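Local coordinates for protein F-93 (Sulfolobus virus 1, PDB 1TBX) that probably acts as a homodimeric winged-helix transcription factor that recognises a palindromic or pseudo-palindromic DNA target, at residues T4-Y16 / I78-I90. Residues are numbered along the deposited sequence; the frame is centred on the assembly and turned at random.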
loop_
_atom_site.group_PDB
_atom_site.type_symbol
_atom_site.label_atom_id
_atom_site.label_comp_id
_atom_site.label_asym_id
_atom_site.label_seq_id
_atom_site.Cartn_x
_atom_site.Cartn_y
_atom_site.Cartn_z
ATOM N N THR A 4 -8.316 -5.443 4.777
ATOM C CA THR A 4 -7.260 -5.419 3.737
ATOM C C THR A 4 -5.950 -4.814 4.247
ATOM O O THR A 4 -5.901 -3.612 4.553
ATOM C CB THR A 4 -7.742 -4.717 2.438
ATOM O OG1 THR A 4 -8.799 -5.501 1.871
ATOM C CG2 THR A 4 -6.669 -4.741 1.335
ATOM N N PRO A 5 -4.915 -5.655 4.361
ATOM C CA PRO A 5 -3.513 -5.197 4.572
ATOM C C PRO A 5 -3.180 -4.632 3.207
ATOM O O PRO A 5 -3.685 -5.213 2.242
ATOM C CB PRO A 5 -2.763 -6.496 4.815
ATOM C CG PRO A 5 -3.828 -7.598 4.876
ATOM C CD PRO A 5 -5.034 -7.118 4.205
ATOM N N PHE A 6 -2.411 -3.593 2.972
ATOM C CA PHE A 6 -1.120 -3.201 3.367
ATOM C C PHE A 6 -1.356 -1.809 2.727
ATOM O O PHE A 6 -0.566 -0.863 2.873
ATOM C CB PHE A 6 -0.151 -3.880 2.401
ATOM C CG PHE A 6 0.438 -5.175 2.899
ATOM C CD1 PHE A 6 -0.285 -6.354 2.854
ATOM C CD2 PHE A 6 1.743 -5.219 3.387
ATOM C CE1 PHE A 6 0.265 -7.556 3.324
ATOM C CE2 PHE A 6 2.287 -6.401 3.839
ATOM C CZ PHE A 6 1.543 -7.580 3.803
ATOM N N PHE A 7 -2.453 -1.748 1.944
ATOM C CA PHE A 7 -2.916 -0.586 1.196
ATOM C C PHE A 7 -4.211 -0.062 1.781
ATOM O O PHE A 7 -5.137 -0.806 2.092
ATOM C CB PHE A 7 -3.196 -0.952 -0.271
ATOM C CG PHE A 7 -2.154 -1.848 -0.888
ATOM C CD1 PHE A 7 -2.357 -3.221 -0.948
ATOM C CD2 PHE A 7 -0.957 -1.330 -1.372
ATOM C CE1 PHE A 7 -1.389 -4.076 -1.520
ATOM C CE2 PHE A 7 0.026 -2.184 -1.936
ATOM C CZ PHE A 7 -0.198 -3.563 -2.009
ATOM N N TYR A 8 -4.269 1.244 1.927
ATOM C CA TYR A 8 -5.490 1.916 2.265
ATOM C C TYR A 8 -6.377 2.004 1.020
ATOM O O TYR A 8 -5.914 1.728 -0.097
ATOM C CB TYR A 8 -5.135 3.314 2.714
ATOM C CG TYR A 8 -4.738 3.447 4.152
ATOM C CD1 TYR A 8 -3.388 3.509 4.531
ATOM C CD2 TYR A 8 -5.693 3.558 5.136
ATOM C CE1 TYR A 8 -3.026 3.683 5.855
ATOM C CE2 TYR A 8 -5.344 3.721 6.443
ATOM C CZ TYR A 8 -4.019 3.785 6.810
ATOM O OH TYR A 8 -3.718 3.960 8.153
ATOM N N PRO A 9 -7.643 2.394 1.194
ATOM C CA PRO A 9 -8.557 2.540 0.048
ATOM C C PRO A 9 -8.091 3.487 -1.046
ATOM O O PRO A 9 -8.222 3.182 -2.241
ATOM C CB PRO A 9 -9.830 3.040 0.687
ATOM C CG PRO A 9 -9.782 2.340 2.026
ATOM C CD PRO A 9 -8.327 2.615 2.485
ATOM N N GLU A 10 -7.540 4.619 -0.648
ATOM C CA GLU A 10 -7.032 5.593 -1.596
ATOM C C GLU A 10 -6.044 4.938 -2.561
ATOM O O GLU A 10 -6.047 5.213 -3.777
ATOM C CB GLU A 10 -6.380 6.661 -0.762
ATOM C CG GLU A 10 -6.761 6.450 0.703
ATOM C CD GLU A 10 -5.565 6.500 1.616
ATOM O OE1 GLU A 10 -4.479 6.737 1.092
ATOM O OE2 GLU A 10 -5.681 6.332 2.852
ATOM N N ALA A 11 -5.214 4.032 -2.026
ATOM C CA ALA A 11 -4.264 3.292 -2.854
ATOM C C ALA A 11 -4.967 2.355 -3.840
ATOM O O ALA A 11 -4.649 2.344 -5.025
ATOM C CB ALA A 11 -3.259 2.538 -1.985
ATOM N N ILE A 12 -5.919 1.559 -3.368
ATOM C CA ILE A 12 -6.614 0.657 -4.284
ATOM C C ILE A 12 -7.339 1.439 -5.392
ATOM O O ILE A 12 -7.142 1.149 -6.589
ATOM C CB ILE A 12 -7.585 -0.233 -3.527
ATOM C CG1 ILE A 12 -6.799 -1.033 -2.502
ATOM C CG2 ILE A 12 -8.268 -1.182 -4.473
ATOM C CD1 ILE A 12 -7.619 -1.511 -1.352
ATOM N N VAL A 13 -8.145 2.426 -4.985
ATOM C CA VAL A 13 -8.975 3.199 -5.872
ATOM C C VAL A 13 -8.058 3.834 -6.891
ATOM O O VAL A 13 -8.270 3.712 -8.082
ATOM C CB VAL A 13 -9.732 4.254 -5.097
ATOM C CG1 VAL A 13 -10.446 5.195 -6.071
ATOM C CG2 VAL A 13 -10.729 3.583 -4.001
ATOM N N LEU A 14 -6.972 4.433 -6.444
ATOM C CA LEU A 14 -6.029 5.018 -7.384
ATOM C C LEU A 14 -5.488 4.018 -8.441
ATOM O O LEU A 14 -5.483 4.297 -9.649
ATOM C CB LEU A 14 -4.881 5.681 -6.602
ATOM C CG LEU A 14 -4.101 6.718 -7.412
ATOM C CD1 LEU A 14 -5.092 7.692 -8.018
ATOM C CD2 LEU A 14 -3.016 7.425 -6.567
ATOM N N ALA A 15 -5.026 2.861 -7.976
ATOM C CA ALA A 15 -4.478 1.822 -8.839
ATOM C C ALA A 15 -5.506 1.413 -9.868
ATOM O O ALA A 15 -5.200 1.293 -11.042
ATOM C CB ALA A 15 -4.098 0.624 -8.018
ATOM N N TYR A 16 -6.743 1.221 -9.429
ATOM C CA TYR A 16 -7.782 0.735 -10.324
ATOM C C TYR A 16 -8.179 1.732 -11.403
ATOM O O TYR A 16 -8.636 1.349 -12.495
ATOM C CB TYR A 16 -8.977 0.273 -9.516
ATOM C CG TYR A 16 -8.747 -1.140 -9.090
ATOM C CD1 TYR A 16 -7.811 -1.462 -8.077
ATOM C CD2 TYR A 16 -9.400 -2.190 -9.754
ATOM C CE1 TYR A 16 -7.581 -2.817 -7.726
ATOM C CE2 TYR A 16 -9.187 -3.535 -9.409
ATOM C CZ TYR A 16 -8.292 -3.845 -8.409
ATOM O OH TYR A 16 -8.121 -5.182 -8.130
ATOM N N ILE A 78 0.636 3.913 -11.389
ATOM C CA ILE A 78 1.409 2.830 -12.030
ATOM C C ILE A 78 2.177 2.018 -10.995
ATOM O O ILE A 78 2.097 0.783 -11.001
ATOM C CB ILE A 78 2.394 3.371 -13.059
ATOM C CG1 ILE A 78 1.667 4.015 -14.247
ATOM C CG2 ILE A 78 3.375 2.282 -13.495
ATOM C CD1 ILE A 78 2.578 5.065 -15.013
ATOM N N SER A 79 2.906 2.701 -10.114
ATOM C CA SER A 79 3.677 1.987 -9.124
ATOM C C SER A 79 2.799 1.334 -8.049
ATOM O O SER A 79 3.151 0.296 -7.506
ATOM C CB SER A 79 4.733 2.875 -8.500
ATOM O OG SER A 79 4.141 4.013 -7.918
ATOM N N LEU A 80 1.667 1.936 -7.716
ATOM C CA LEU A 80 0.710 1.253 -6.844
ATOM C C LEU A 80 0.130 -0.010 -7.495
ATOM O O LEU A 80 -0.015 -1.023 -6.820
ATOM C CB LEU A 80 -0.433 2.178 -6.431
ATOM C CG LEU A 80 -0.169 3.366 -5.474
ATOM C CD1 LEU A 80 -1.395 4.338 -5.366
ATOM C CD2 LEU A 80 0.371 2.926 -4.066
ATOM N N LYS A 81 -0.216 0.061 -8.786
ATOM C CA LYS A 81 -0.825 -1.059 -9.510
ATOM C C LYS A 81 0.072 -2.285 -9.418
ATOM O O LYS A 81 -0.413 -3.413 -9.198
ATOM C CB LYS A 81 -1.047 -0.694 -10.991
ATOM C CG LYS A 81 -1.718 -1.767 -11.863
ATOM C CD LYS A 81 -3.276 -1.643 -11.986
ATOM C CE LYS A 81 -4.088 -2.419 -10.814
ATOM N NZ LYS A 81 -5.348 -3.202 -11.189
ATOM N N THR A 82 1.372 -2.045 -9.596
ATOM C CA THR A 82 2.400 -3.078 -9.634
ATOM C C THR A 82 2.504 -3.768 -8.247
ATOM O O THR A 82 2.492 -4.985 -8.155
ATOM C CB THR A 82 3.788 -2.467 -10.251
ATOM O OG1 THR A 82 4.895 -3.350 -10.078
ATOM C CG2 THR A 82 4.323 -1.314 -9.518
ATOM N N ALA A 83 2.541 -2.962 -7.186
ATOM C CA ALA A 83 2.418 -3.415 -5.814
ATOM C C ALA A 83 1.141 -4.262 -5.509
ATOM O O ALA A 83 1.264 -5.423 -5.082
ATOM C CB ALA A 83 2.546 -2.239 -4.876
ATOM N N ILE A 84 -0.061 -3.713 -5.741
ATOM C CA ILE A 84 -1.323 -4.465 -5.540
ATOM C C ILE A 84 -1.401 -5.730 -6.391
ATOM O O ILE A 84 -1.818 -6.808 -5.929
ATOM C CB ILE A 84 -2.536 -3.581 -5.839
ATOM C CG1 ILE A 84 -2.661 -2.489 -4.770
ATOM C CG2 ILE A 84 -3.820 -4.426 -5.937
ATOM C CD1 ILE A 84 -3.137 -1.195 -5.292
ATOM N N GLU A 85 -0.981 -5.602 -7.636
ATOM C CA GLU A 85 -0.969 -6.734 -8.522
ATOM C C GLU A 85 -0.064 -7.858 -8.032
ATOM O O GLU A 85 -0.414 -9.042 -8.164
ATOM C CB GLU A 85 -0.568 -6.268 -9.894
ATOM C CG GLU A 85 -1.110 -7.171 -10.953
ATOM C CD GLU A 85 -2.617 -6.989 -11.165
ATOM O OE1 GLU A 85 -3.156 -5.876 -10.812
ATOM O OE2 GLU A 85 -3.241 -7.973 -11.697
ATOM N N THR A 86 1.100 -7.478 -7.482
ATOM C CA THR A 86 2.068 -8.427 -7.009
ATOM C C THR A 86 1.448 -9.052 -5.779
ATOM O O THR A 86 1.516 -10.257 -5.590
ATOM C CB THR A 86 3.390 -7.697 -6.650
ATOM O OG1 THR A 86 3.938 -7.093 -7.828
ATOM C CG2 THR A 86 4.489 -8.693 -6.164
ATOM N N TYR A 87 0.833 -8.210 -4.953
ATOM C CA TYR A 87 0.068 -8.694 -3.802
ATOM C C TYR A 87 -0.955 -9.767 -4.167
ATOM O O TYR A 87 -0.895 -10.867 -3.597
ATOM C CB TYR A 87 -0.696 -7.581 -3.111
ATOM C CG TYR A 87 -1.341 -8.035 -1.819
ATOM C CD1 TYR A 87 -0.643 -8.854 -0.932
ATOM C CD2 TYR A 87 -2.647 -7.656 -1.484
ATOM C CE1 TYR A 87 -1.206 -9.284 0.247
ATOM C CE2 TYR A 87 -3.220 -8.088 -0.298
ATOM C CZ TYR A 87 -2.496 -8.901 0.563
ATOM O OH TYR A 87 -3.024 -9.317 1.764
ATOM N N LYS A 88 -1.885 -9.431 -5.085
ATOM C CA LYS A 88 -2.832 -10.387 -5.626
ATOM C C LYS A 88 -2.177 -11.691 -6.033
ATOM O O LYS A 88 -2.637 -12.747 -5.636
ATOM C CB LYS A 88 -3.480 -9.819 -6.841
ATOM C CG LYS A 88 -4.658 -8.918 -6.633
ATOM C CD LYS A 88 -5.342 -8.689 -8.012
ATOM C CE LYS A 88 -5.794 -7.199 -8.149
ATOM N NZ LYS A 88 -5.335 -6.349 -9.341
ATOM N N GLN A 89 -1.073 -11.643 -6.783
ATOM C CA GLN A 89 -0.396 -12.882 -7.215
ATOM C C GLN A 89 0.259 -13.624 -6.100
ATOM O O GLN A 89 0.501 -14.816 -6.216
ATOM C CB GLN A 89 0.640 -12.624 -8.313
ATOM C CG GLN A 89 0.022 -12.258 -9.628
ATOM C CD GLN A 89 -1.028 -13.300 -10.105
ATOM O OE1 GLN A 89 -0.709 -14.501 -10.235
ATOM N NE2 GLN A 89 -2.259 -12.846 -10.338
ATOM N N ILE A 90 0.609 -12.916 -5.032
ATOM C CA ILE A 90 1.246 -13.549 -3.880
ATOM C C ILE A 90 0.155 -14.319 -3.102
ATOM O O ILE A 90 0.304 -15.510 -2.830
ATOM C CB ILE A 90 2.010 -12.477 -3.051
ATOM C CG1 ILE A 90 3.473 -12.420 -3.484
ATOM C CG2 ILE A 90 1.903 -12.739 -1.568
ATOM C CD1 ILE A 90 4.203 -11.224 -2.933
#
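Two lysines of helix 78-90 converge on one tyrosine of the first helix, and one of them sits over its ring. Lys81 NZ lies 4.0 Å from the centroid of the Tyr16 ring and 9° off its normal, a cation-pi contact reached by bending at chi2, chi3 and chi4, its CD passing Ala15 O. Lys88 comes from the opposite direction to the far end of the same side chain, its NZ 3.3 Å from Tyr16 OH. Glu85 ties the pair together: its OE1 takes a salt bridge from Lys88 NZ at 2.7 Å, from above the carboxylate plane, and a weaker, longer one from Lys81 NZ.

Next to this charged group the axes of helix 9-16 and helix 78-90 cross at -106° and come within 8.2 Å. Small Ala15 faces the crossing, where its CB meets Ile84 CD1, while Leu80 CD1 packs against Leu14 CD2 at 3.7 Å and touches Ala11 O.

The segment leading into helix 9-16 extends the interface with an aromatic cluster. Ile84 CG1 stands almost squarely over the Phe7 ring, 3.6 Å from its centroid, and Phe6 CB lies over the rim of the opposite face. Tyr87, its ring swung away from its backbone N (chi1 -173°), turns one face to the edges of Phe6 and Phe7 in offset edge-to-face pairs. Its hydroxyl lies by Pro5 CG and is hydrogen-bonded to Lys91 NZ, and Phe76 of the second subunit meets the rings of both Phe6 and Tyr87.

Helix 9-16 and the segment before it are thus joined to helix 71-94 of this winged-helix protein by apolar and aromatic packing that runs on into the dimer interface, while Glu85 probably offsets the positive charge gathered around Tyr16.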